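Local coordinates for cell division control protein 73 (Saccharomyces cerevisiae, PDB 3V46) that acts in transcription elongation as a PAF1 complex subunit and, through this C-terminal Ras-like domain, promotes association of the complex with chromatin, at residues K59-E62 with R63-R66; V127-H130 with V131-W134; F156-S159 with L160-L164. All coordinates share one frame; numbering follows the deposited sequence. Where two conformers were deposited one is given.

Interaction 1: K59-E62 with R63-R66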
ATOM      1  N   LYS A  59      -3.751   6.470 -11.933  1.00 18.87           N
ATOM      2  CA  LYS A  59      -4.808   5.499 -12.136  1.00 19.79           C
ATOM      3  C   LYS A  59      -6.081   6.167 -12.617  1.00 19.70           C
ATOM      4  O   LYS A  59      -6.543   7.152 -12.038  1.00 20.40           O
ATOM      5  CB  LYS A  59      -5.098   4.754 -10.830  1.00 19.66           C
ATOM      6  CG  LYS A  59      -6.238   3.735 -10.914  1.00 20.31           C
ATOM      7  CD  LYS A  59      -5.850   2.552 -11.783  1.00 23.20           C
ATOM      8  CE  LYS A  59      -6.924   1.472 -11.762  1.00 26.17           C
ATOM      9  NZ  LYS A  59      -6.606   0.372 -12.702  1.00 29.07           N
ATOM     10  N   ASN A  60      -6.649   5.623 -13.685  1.00 18.03           N
ATOM     11  CA  ASN A  60      -7.969   6.029 -14.133  1.00 21.77           C
ATOM     12  C   ASN A  60      -8.980   5.033 -13.563  1.00 22.82           C
ATOM     13  O   ASN A  60      -9.045   3.880 -13.988  1.00 27.54           O
ATOM     14  CB  ASN A  60      -8.022   6.064 -15.659  1.00 26.99           C
ATOM     15  CG  ASN A  60      -9.292   6.708 -16.181  1.00 41.48           C
ATOM     16  OD1 ASN A  60     -10.196   6.026 -16.663  1.00 53.38           O
ATOM     17  ND2 ASN A  60      -9.368   8.035 -16.077  1.00 46.43           N
ATOM     18  N   PHE A  61      -9.730   5.471 -12.559  1.00 18.18           N
ATOM     19  CA  PHE A  61     -10.748   4.639 -11.930  1.00 18.02           C
ATOM     20  C   PHE A  61     -12.073   4.771 -12.658  1.00 18.48           C
ATOM     21  O   PHE A  61     -12.432   5.852 -13.135  1.00 23.61           O
ATOM     22  CB  PHE A  61     -10.973   5.080 -10.488  1.00 18.89           C
ATOM     23  CG  PHE A  61      -9.835   4.780  -9.555  1.00 18.88           C
ATOM     24  CD1 PHE A  61      -9.659   3.509  -9.048  1.00 17.64           C
ATOM     25  CD2 PHE A  61      -8.957   5.783  -9.161  1.00 20.14           C
ATOM     26  CE1 PHE A  61      -8.631   3.229  -8.161  1.00 19.41           C
ATOM     27  CE2 PHE A  61      -7.927   5.512  -8.272  1.00 20.71           C
ATOM     28  CZ  PHE A  61      -7.760   4.229  -7.779  1.00 19.92           C
ATOM     29  N   GLU A  62     -12.813   3.673 -12.726  1.00 20.43           N
ATOM     30  CA  GLU A  62     -14.126   3.673 -13.346  1.00 23.78           C
ATOM     31  C   GLU A  62     -15.101   4.611 -12.655  1.00 25.66           C
ATOM     32  O   GLU A  62     -15.988   5.174 -13.294  1.00 24.62           O
ATOM     33  CB  GLU A  62     -14.714   2.268 -13.300  1.00 29.05           C
ATOM     34  CG  GLU A  62     -13.967   1.268 -14.132  1.00 34.63           C
ATOM     35  CD  GLU A  62     -14.347  -0.147 -13.773  1.00 43.29           C
ATOM     36  OE1 GLU A  62     -14.111  -0.555 -12.615  1.00 50.47           O
ATOM     37  OE2 GLU A  62     -14.888  -0.845 -14.646  1.00 40.43           O
ATOM     38  N   ARG A  63     -14.955   4.766 -11.345  1.00 25.12           N
ATOM     39  CA  ARG A  63     -16.000   5.417 -10.562  1.00 27.12           C
ATOM     40  C   ARG A  63     -15.582   6.771 -10.021  1.00 24.18           C
ATOM     41  O   ARG A  63     -16.287   7.359  -9.203  1.00 30.84           O
ATOM     42  CB  ARG A  63     -16.472   4.481  -9.447  1.00 28.00           C
ATOM     43  CG  ARG A  63     -17.080   3.212 -10.019  1.00 34.15           C
ATOM     44  CD  ARG A  63     -17.649   2.266  -8.983  1.00 41.88           C
ATOM     45  NE  ARG A  63     -18.147   1.058  -9.642  1.00 45.15           N
ATOM     46  CZ  ARG A  63     -19.329   0.963 -10.245  1.00 46.19           C
ATOM     47  NH1 ARG A  63     -20.154   2.001 -10.267  1.00 45.19           N
ATOM     48  NH2 ARG A  63     -19.691  -0.175 -10.822  1.00 46.56           N
ATOM     49  N   ILE A  64     -14.439   7.265 -10.500  1.00 24.31           N
ATOM     50  CA  ILE A  64     -13.976   8.609 -10.189  1.00 26.25           C
ATOM     51  C   ILE A  64     -13.668   9.284 -11.521  1.00 25.85           C
ATOM     52  O   ILE A  64     -12.981   8.703 -12.360  1.00 24.83           O
ATOM     53  CB  ILE A  64     -12.713   8.571  -9.297  1.00 26.65           C
ATOM     54  CG1 ILE A  64     -13.045   7.905  -7.958  1.00 25.95           C
ATOM     55  CG2 ILE A  64     -12.167   9.972  -9.070  1.00 26.71           C
ATOM     56  CD1 ILE A  64     -11.831   7.632  -7.083  1.00 27.35           C
ATOM     57  N   SER A  65     -14.164  10.501 -11.729  1.00 27.19           N
ATOM     58  CA  SER A  65     -14.061  11.118 -13.047  1.00 30.23           C
ATOM     59  C   SER A  65     -12.615  11.420 -13.456  1.00 32.04           C
ATOM     60  O   SER A  65     -12.157  10.969 -14.505  1.00 36.02           O
ATOM     61  CB  SER A  65     -14.916  12.384 -13.120  1.00 35.14           C
ATOM     62  OG  SER A  65     -14.991  12.858 -14.450  1.00 40.53           O
ATOM     63  N   ARG A  66     -11.892  12.164 -12.624  1.00 27.61           N
ATOM     64  CA  ARG A  66     -10.538  12.592 -12.959  1.00 28.02           C
ATOM     65  C   ARG A  66      -9.518  11.492 -12.656  1.00 25.79           C
ATOM     66  O   ARG A  66      -9.705  10.712 -11.720  1.00 28.66           O
ATOM     67  CB  ARG A  66     -10.184  13.847 -12.162  1.00 34.95           C
ATOM     68  CG  ARG A  66     -10.042  13.618 -10.657  1.00 39.26           C
ATOM     69  CD  ARG A  66      -9.884  14.944  -9.905  1.00 44.76           C
ATOM     70  NE  ARG A  66      -9.479  14.756  -8.510  1.00 50.54           N
ATOM     71  CZ  ARG A  66     -10.279  14.299  -7.551  1.00 52.70           C
ATOM     72  NH1 ARG A  66     -11.535  13.969  -7.829  1.00 54.28           N
ATOM     73  NH2 ARG A  66      -9.821  14.163  -6.311  1.00 51.98           N
TER
HETATM   74  O   HOH W   1     -10.633  10.899 -17.017  1.00 55.76           O
HETATM   75  O   HOH W   2     -10.207   8.184 -11.949  1.00 24.77           O
HETATM   76  O   HOH W   3     -15.574  -0.010 -10.053  1.00 36.07           O
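One water is held by Phe61 N, Ile64 O and Arg66 O and so ties the start of this turn to its end. Phe61 N donates to it at 2.8 Å. The water can donate to Ile64 O at 2.9 Å and to Arg66 O at 2.6 Å. With further acceptors nearby, its two protons may not both stay on these carbonyls. Phe61 O and Ile64 O, two acceptors, lie 3.0 Å apart without bonding to each other. The apolar side chains of Phe61 and Ile64 run side by side in the same direction. Each has its gamma carbon (CG1 in Ile64) anti to the carbonyl carbon, chi1 -70° in Phe61 and -63° in Ile64. Phe61 CD2 therefore meets Ile64 CD1 at 4.0 Å, an oblique approach to the ring. Lys59 CG lies over the centre of one ring face. The Phe61 ring also packs on Leu164 of helix 149-166 and on Phe70. On the exposed side, a second water accepts from Arg63 NE at 2.8 Å and donates to Glu62 OE1 at 3.0 Å. It bridges two opposite charges whose atoms are not in direct contact. A third water receives a weak bond from Asn60 ND2 and donates to Ser65 O at 2.9 Å. Arg63 N is held by Glu161 OE2. This is the connecting loop of a beta hairpin, joining antiparallel strands 54-59 and 68-73 of the Ras-like sheet.

Interaction 2: V127-H130 with V131-W134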
ATOM      1  N   VAL A 127       0.274 -15.714   9.056  1.00 29.85           N
ATOM      2  CA  VAL A 127       0.177 -14.320   9.436  1.00 27.52           C
ATOM      3  C   VAL A 127       0.472 -14.213  10.934  1.00 27.10           C
ATOM      4  O   VAL A 127      -0.103 -14.950  11.733  1.00 31.11           O
ATOM      5  CB  VAL A 127      -1.235 -13.788   9.122  1.00 27.54           C
ATOM      6  CG1 VAL A 127      -1.367 -12.320   9.492  1.00 25.09           C
ATOM      7  CG2 VAL A 127      -1.564 -14.014   7.652  1.00 30.92           C
ATOM      8  N   PRO A 128       1.386 -13.307  11.326  1.00 28.35           N
ATOM      9  CA  PRO A 128       1.670 -13.122  12.754  1.00 29.36           C
ATOM     10  C   PRO A 128       0.376 -12.838  13.526  1.00 31.09           C
ATOM     11  O   PRO A 128      -0.508 -12.164  13.010  1.00 25.91           O
ATOM     12  CB  PRO A 128       2.604 -11.906  12.774  1.00 34.46           C
ATOM     13  CG  PRO A 128       3.248 -11.902  11.425  1.00 32.96           C
ATOM     14  CD  PRO A 128       2.221 -12.442  10.474  1.00 30.18           C
ATOM     15  N   GLN A 129       0.246 -13.355  14.740  1.00 34.57           N
ATOM     16  CA  GLN A 129      -1.005 -13.179  15.461  1.00 37.29           C
ATOM     17  C   GLN A 129      -1.376 -11.704  15.616  1.00 33.26           C
ATOM     18  O   GLN A 129      -2.545 -11.345  15.471  1.00 33.34           O
ATOM     19  CB  GLN A 129      -0.958 -13.849  16.838  1.00 41.16           C
ATOM     20  CG  GLN A 129      -2.319 -13.873  17.526  1.00 46.71           C
ATOM     21  CD  GLN A 129      -3.344 -14.696  16.761  1.00 48.65           C
ATOM     22  OE1 GLN A 129      -4.385 -14.187  16.351  1.00 48.11           O
ATOM     23  NE2 GLN A 129      -3.051 -15.977  16.571  1.00 55.47           N
ATOM     24  N   HIS A 130      -0.400 -10.847  15.909  1.00 29.91           N
ATOM     25  CA  HIS A 130      -0.723  -9.448  16.154  1.00 25.40           C
ATOM     26  C   HIS A 130      -1.231  -8.792  14.878  1.00 23.71           C
ATOM     27  O   HIS A 130      -2.081  -7.908  14.934  1.00 25.00           O
ATOM     28  CB  HIS A 130       0.456  -8.671  16.758  1.00 28.58           C
ATOM     29  CG  HIS A 130       1.687  -8.672  15.912  1.00 30.23           C
ATOM     30  ND1 HIS A 130       2.547  -9.748  15.850  1.00 32.52           N
ATOM     31  CD2 HIS A 130       2.218  -7.718  15.110  1.00 33.07           C
ATOM     32  CE1 HIS A 130       3.546  -9.463  15.032  1.00 33.67           C
ATOM     33  NE2 HIS A 130       3.369  -8.239  14.573  1.00 34.70           N
ATOM     34  N   VAL A 131      -0.720  -9.234  13.729  1.00 22.73           N
ATOM     35  CA  VAL A 131      -1.193  -8.717  12.440  1.00 20.65           C
ATOM     36  C   VAL A 131      -2.621  -9.197  12.142  1.00 20.41           C
ATOM     37  O   VAL A 131      -3.450  -8.455  11.607  1.00 18.43           O
ATOM     38  CB  VAL A 131      -0.232  -9.119  11.303  1.00 19.18           C
ATOM     39  CG1 VAL A 131      -0.787  -8.712   9.942  1.00 22.75           C
ATOM     40  CG2 VAL A 131       1.147  -8.493  11.526  1.00 23.81           C
ATOM     41  N   GLN A 132      -2.926 -10.438  12.481  1.00 23.27           N
ATOM     42  CA  GLN A 132      -4.272 -10.950  12.290  0.50 26.35           C
ATOM     43  C   GLN A 132      -5.289 -10.068  13.015  1.00 24.97           C
ATOM     44  O   GLN A 132      -6.397  -9.850  12.523  1.00 23.64           O
ATOM     45  CB  GLN A 132      -4.372 -12.387  12.802  0.50 32.41           C
ATOM     46  CG  GLN A 132      -5.555 -13.146  12.240  0.50 34.45           C
ATOM     47  CD  GLN A 132      -5.369 -13.506  10.784  0.50 39.33           C
ATOM     48  OE1 GLN A 132      -4.604 -14.404  10.447  0.50 42.48           O
ATOM     49  NE2 GLN A 132      -6.061 -12.794   9.908  0.50 37.89           N
ATOM     50  N   GLN A 133      -4.914  -9.550  14.182  1.00 23.32           N
ATOM     51  CA  GLN A 133      -5.840  -8.737  14.964  1.00 23.76           C
ATOM     52  C   GLN A 133      -6.003  -7.320  14.421  1.00 24.15           C
ATOM     53  O   GLN A 133      -7.023  -6.682  14.654  1.00 24.09           O
ATOM     54  CB  GLN A 133      -5.409  -8.679  16.434  1.00 21.84           C
ATOM     55  CG  GLN A 133      -5.342 -10.043  17.111  1.00 21.72           C
ATOM     56  CD  GLN A 133      -6.567 -10.879  16.810  1.00 19.40           C
ATOM     57  OE1 GLN A 133      -7.697 -10.438  17.032  1.00 20.41           O
ATOM     58  NE2 GLN A 133      -6.354 -12.090  16.296  1.00 19.63           N
ATOM     59  N   TRP A 134      -5.003  -6.824  13.702  1.00 23.97           N
ATOM     60  CA  TRP A 134      -5.112  -5.492  13.115  1.00 23.36           C
ATOM     61  C   TRP A 134      -6.237  -5.447  12.106  1.00 20.15           C
ATOM     62  O   TRP A 134      -6.491  -6.431  11.393  1.00 20.61           O
ATOM     63  CB  TRP A 134      -3.833  -5.082  12.395  1.00 21.66           C
ATOM     64  CG  TRP A 134      -2.634  -4.871  13.273  1.00 22.90           C
ATOM     65  CD1 TRP A 134      -2.609  -4.772  14.640  1.00 25.68           C
ATOM     66  CD2 TRP A 134      -1.273  -4.751  12.839  1.00 23.23           C
ATOM     67  NE1 TRP A 134      -1.313  -4.599  15.075  1.00 26.55           N
ATOM     68  CE2 TRP A 134      -0.479  -4.571  13.989  1.00 27.11           C
ATOM     69  CE3 TRP A 134      -0.652  -4.768  11.586  1.00 24.24           C
ATOM     70  CZ2 TRP A 134       0.905  -4.420  13.921  1.00 26.96           C
ATOM     71  CZ3 TRP A 134       0.722  -4.614  11.522  1.00 22.82           C
ATOM     72  CH2 TRP A 134       1.484  -4.444  12.680  1.00 25.04           C
TER
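His130 and Trp134 are brought together by opposite first torsions. His130 CG sits between its backbone N and carbonyl carbon, the crowded position, with chi1 59°. Trp134 CG lies anti to the carbonyl carbon, with chi1 -67°. The two side chains then run alongside each other, and the pair spans helix 129-133 from His130 in its first turn to Trp134 just after its C-terminal end. This short helix is the crossover of the beta-alpha-beta unit between parallel strands 116-122 and 136-141. The rings form an offset edge-to-face pair with planes at 76°. The imidazole supplies the edge, and its CD2 reaches Trp134 CZ2 at 3.7 Å. One imidazole face is covered by Val131 CG2, a CH-pi contact 4.1 Å from the ring centroid of His130. Imidazole rotation is fixed further by His130 NE2, which is bonded to Gly95 O. Trp134 packs edge-to-face with Phe100.

At the N-terminal end, Pro128 is the N-cap. Its O accepts a nearly straight bond from Gln132 N at 3.0 Å. Its ring atom CB rests against Val131 CG2 at 3.9 Å. Val127 crosses Val131 at about a right angle, CG1 of Val127 to CG1 of Val131 at 3.7 Å. These three residues all touch Tyr119 of strand 116-122, so this side of the helix seats on the sheet. The outer side is polar. There Gln133 NE2 donates to Gln129 OE1 at 2.9 Å, in the carbonyl plane of the acceptor but somewhat out of the amide plane of Gln133. The last turn is looser. His130 O takes weak bonds from Gln133 N and Trp134 N, and it also sits over one face of the indole, 3.2 Å from Trp134 CD1.

Interaction 3: F156-S159 with L160-L164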
ATOM      1  N   PHE A 156      -7.388  -5.330  -5.803  1.00 18.46           N
ATOM      2  CA  PHE A 156      -6.733  -4.311  -5.011  1.00 17.35           C
ATOM      3  C   PHE A 156      -7.206  -2.936  -5.439  1.00 16.92           C
ATOM      4  O   PHE A 156      -7.550  -2.105  -4.607  1.00 17.06           O
ATOM      5  CB  PHE A 156      -5.215  -4.362  -5.121  1.00 18.22           C
ATOM      6  CG  PHE A 156      -4.559  -3.183  -4.484  1.00 17.67           C
ATOM      7  CD1 PHE A 156      -4.346  -3.167  -3.114  1.00 18.28           C
ATOM      8  CD2 PHE A 156      -4.216  -2.059  -5.231  1.00 18.31           C
ATOM      9  CE1 PHE A 156      -3.787  -2.081  -2.499  1.00 18.93           C
ATOM     10  CE2 PHE A 156      -3.641  -0.959  -4.616  1.00 17.53           C
ATOM     11  CZ  PHE A 156      -3.422  -0.974  -3.242  1.00 18.91           C
ATOM     12  N   TRP A 157      -7.204  -2.677  -6.742  1.00 17.31           N
ATOM     13  CA  TRP A 157      -7.619  -1.365  -7.209  1.00 17.11           C
ATOM     14  C   TRP A 157      -9.074  -1.083  -6.874  1.00 17.69           C
ATOM     15  O   TRP A 157      -9.417   0.056  -6.565  1.00 19.19           O
ATOM     16  CB  TRP A 157      -7.377  -1.213  -8.708  1.00 16.96           C
ATOM     17  CG  TRP A 157      -5.962  -0.922  -9.095  1.00 18.15           C
ATOM     18  CD1 TRP A 157      -5.172  -1.674  -9.908  1.00 18.97           C
ATOM     19  CD2 TRP A 157      -5.178   0.215  -8.717  1.00 17.66           C
ATOM     20  NE1 TRP A 157      -3.950  -1.073 -10.072  1.00 20.78           N
ATOM     21  CE2 TRP A 157      -3.930   0.092  -9.356  1.00 19.43           C
ATOM     22  CE3 TRP A 157      -5.418   1.337  -7.921  1.00 20.47           C
ATOM     23  CZ2 TRP A 157      -2.918   1.037  -9.206  1.00 21.00           C
ATOM     24  CZ3 TRP A 157      -4.414   2.276  -7.778  1.00 22.37           C
ATOM     25  CH2 TRP A 157      -3.181   2.124  -8.421  1.00 23.63           C
ATOM     26  N   HIS A 158      -9.933  -2.102  -6.946  1.00 21.13           N
ATOM     27  CA  HIS A 158     -11.337  -1.953  -6.569  1.00 22.33           C
ATOM     28  C   HIS A 158     -11.454  -1.601  -5.084  1.00 19.19           C
ATOM     29  O   HIS A 158     -12.232  -0.725  -4.708  1.00 20.25           O
ATOM     30  CB  HIS A 158     -12.112  -3.242  -6.910  1.00 25.05           C
ATOM     31  CG  HIS A 158     -13.476  -3.328  -6.300  1.00 37.95           C
ATOM     32  ND1 HIS A 158     -14.606  -2.856  -6.932  1.00 44.63           N
ATOM     33  CD2 HIS A 158     -13.895  -3.854  -5.124  1.00 41.68           C
ATOM     34  CE1 HIS A 158     -15.662  -3.077  -6.169  1.00 44.69           C
ATOM     35  NE2 HIS A 158     -15.259  -3.685  -5.067  1.00 46.84           N
ATOM     36  N   SER A 159     -10.652  -2.271  -4.253  1.00 20.15           N
ATOM     37  CA  SER A 159     -10.620  -2.037  -2.812  1.00 22.29           C
ATOM     38  C   SER A 159     -10.199  -0.606  -2.526  1.00 19.43           C
ATOM     39  O   SER A 159     -10.792   0.085  -1.698  1.00 19.57           O
ATOM     40  CB  SER A 159      -9.641  -3.012  -2.142  1.00 26.22           C
ATOM     41  OG  SER A 159      -9.461  -2.711  -0.770  1.00 30.25           O
ATOM     42  N   LEU A 160      -9.175  -0.147  -3.236  1.00 19.68           N
ATOM     43  CA  LEU A 160      -8.677   1.201  -3.022  1.00 18.33           C
ATOM     44  C   LEU A 160      -9.660   2.250  -3.567  1.00 19.98           C
ATOM     45  O   LEU A 160      -9.857   3.297  -2.963  1.00 20.78           O
ATOM     46  CB  LEU A 160      -7.300   1.347  -3.661  1.00 18.33           C
ATOM     47  CG  LEU A 160      -6.589   2.665  -3.383  1.00 20.85           C
ATOM     48  CD1 LEU A 160      -6.464   2.926  -1.884  1.00 24.07           C
ATOM     49  CD2 LEU A 160      -5.223   2.657  -4.039  1.00 25.52           C
ATOM     50  N   GLU A 161     -10.301   1.957  -4.695  1.00 18.85           N
ATOM     51  CA  GLU A 161     -11.301   2.853  -5.264  1.00 20.64           C
ATOM     52  C   GLU A 161     -12.417   3.118  -4.257  1.00 20.82           C
ATOM     53  O   GLU A 161     -12.829   4.257  -4.059  1.00 21.54           O
ATOM     54  CB  GLU A 161     -11.883   2.241  -6.542  1.00 18.98           C
ATOM     55  CG  GLU A 161     -12.892   3.102  -7.246  1.00 21.65           C
ATOM     56  CD  GLU A 161     -13.445   2.421  -8.473  1.00 24.32           C
ATOM     57  OE1 GLU A 161     -13.843   1.239  -8.372  1.00 30.87           O
ATOM     58  OE2 GLU A 161     -13.464   3.057  -9.540  1.00 26.08           O
ATOM     59  N   LYS A 162     -12.890   2.054  -3.619  1.00 21.48           N
ATOM     60  CA  LYS A 162     -13.946   2.131  -2.621  1.00 25.05           C
ATOM     61  C   LYS A 162     -13.503   3.008  -1.457  1.00 25.84           C
ATOM     62  O   LYS A 162     -14.271   3.837  -0.941  1.00 26.52           O
ATOM     63  CB  LYS A 162     -14.254   0.718  -2.135  1.00 28.97           C
ATOM     64  CG  LYS A 162     -15.335   0.603  -1.077  1.00 35.61           C
ATOM     65  CD  LYS A 162     -15.587  -0.863  -0.723  1.00 42.74           C
ATOM     66  CE  LYS A 162     -15.672  -1.737  -1.980  1.00 49.75           C
ATOM     67  NZ  LYS A 162     -15.848  -3.183  -1.659  1.00 54.17           N
ATOM     68  N   GLU A 163     -12.253   2.835  -1.048  1.00 23.39           N
ATOM     69  CA  GLU A 163     -11.728   3.601   0.061  1.00 23.05           C
ATOM     70  C   GLU A 163     -11.656   5.080  -0.320  1.00 21.26           C
ATOM     71  O   GLU A 163     -12.047   5.934   0.467  1.00 24.29           O
ATOM     72  CB  GLU A 163     -10.360   3.064   0.493  1.00 20.38           C
ATOM     73  CG  GLU A 163      -9.696   3.826   1.635  1.00 22.44           C
ATOM     74  CD  GLU A 163     -10.449   3.724   2.954  1.00 23.97           C
ATOM     75  OE1 GLU A 163     -11.361   2.878   3.072  1.00 29.12           O
ATOM     76  OE2 GLU A 163     -10.124   4.501   3.883  1.00 26.37           O
ATOM     77  N   LEU A 164     -11.188   5.384  -1.532  1.00 22.45           N
ATOM     78  CA  LEU A 164     -11.097   6.779  -1.973  1.00 22.50           C
ATOM     79  C   LEU A 164     -12.469   7.449  -1.998  1.00 24.64           C
ATOM     80  O   LEU A 164     -12.633   8.581  -1.547  1.00 27.49           O
ATOM     81  CB  LEU A 164     -10.452   6.878  -3.352  1.00 22.97           C
ATOM     82  CG  LEU A 164      -8.980   6.486  -3.405  1.00 23.75           C
ATOM     83  CD1 LEU A 164      -8.494   6.492  -4.835  1.00 26.33           C
ATOM     84  CD2 LEU A 164      -8.165   7.433  -2.557  1.00 23.32           C
TER
HETATM   85  O   HOH W   4     -14.683   0.110  -6.155  1.00 34.72           O
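Leu160 CD2 is the point of close packing in this part of helix 149-166. It meets Trp157 CZ3 at 3.8 Å and Phe156 CE2 at 4.0 Å. Both rings receive it obliquely, and both aromatic side chains lie alongside the leucine and point the same way. The leucine branches get there because CG is anti to the backbone N, chi1 -174°. The backbone under this cluster is regular helix, with Leu160 N bonded to Phe156 O at 2.9 Å and Glu161 N to Trp157 O at 2.8 Å. Leu160 continues onto Tyr118, Ala90 and Phe70, so this side of the helix packs against the central sheet. Buried polar ends are satisfied elsewhere: Trp157 NE1 bonds to Leu36 O and Ser159 OG to Tyr118 OH.

The solvent side is looser. His158 and Lys162, one turn apart, are both exposed. The lysine chain bends at chi3, -45°, and brings NZ to 3.5 Å from His158 NE2, a weak bond that approaches the ring obliquely. A water joins the same turn. It donates to His158 O at 3.0 Å and to Glu161 OE1 at 2.6 Å. His158 O thus has two donors, this water and Lys162 N. Glu161 is shared between the two regions, with OE1 on the water and OE2 on its second partner, Arg63 N. The weak bond uses NE2 of His158 as the acceptor, which is consistent with a neutral imidazole. The lysine charge would tend to keep it so, while the carboxylate of Glu161, not in direct contact with the ring, would probably pull the other way.

The three contacts follow one another along the chain in the order 1, 2, 3, all within one Ras-like domain built on a six-stranded mixed sheet. Interactions 1 and 3 are neighbours, with centres about 11 Å apart. The hairpin loop after strand 54-59 touches helix 149-166 there through both polar and apolar contacts. Interaction 2 stands apart, its centre about 33 Å from that of interaction 1 and about 22 Å from that of interaction 3. It lies on helix 129-133, which leads into the outermost strand 136-141. Interactions 1 and 3 thus join the hairpin loop to the last helix, while interaction 2, in the beta-alpha-beta crossover, lies across the chain's centre from interaction 1.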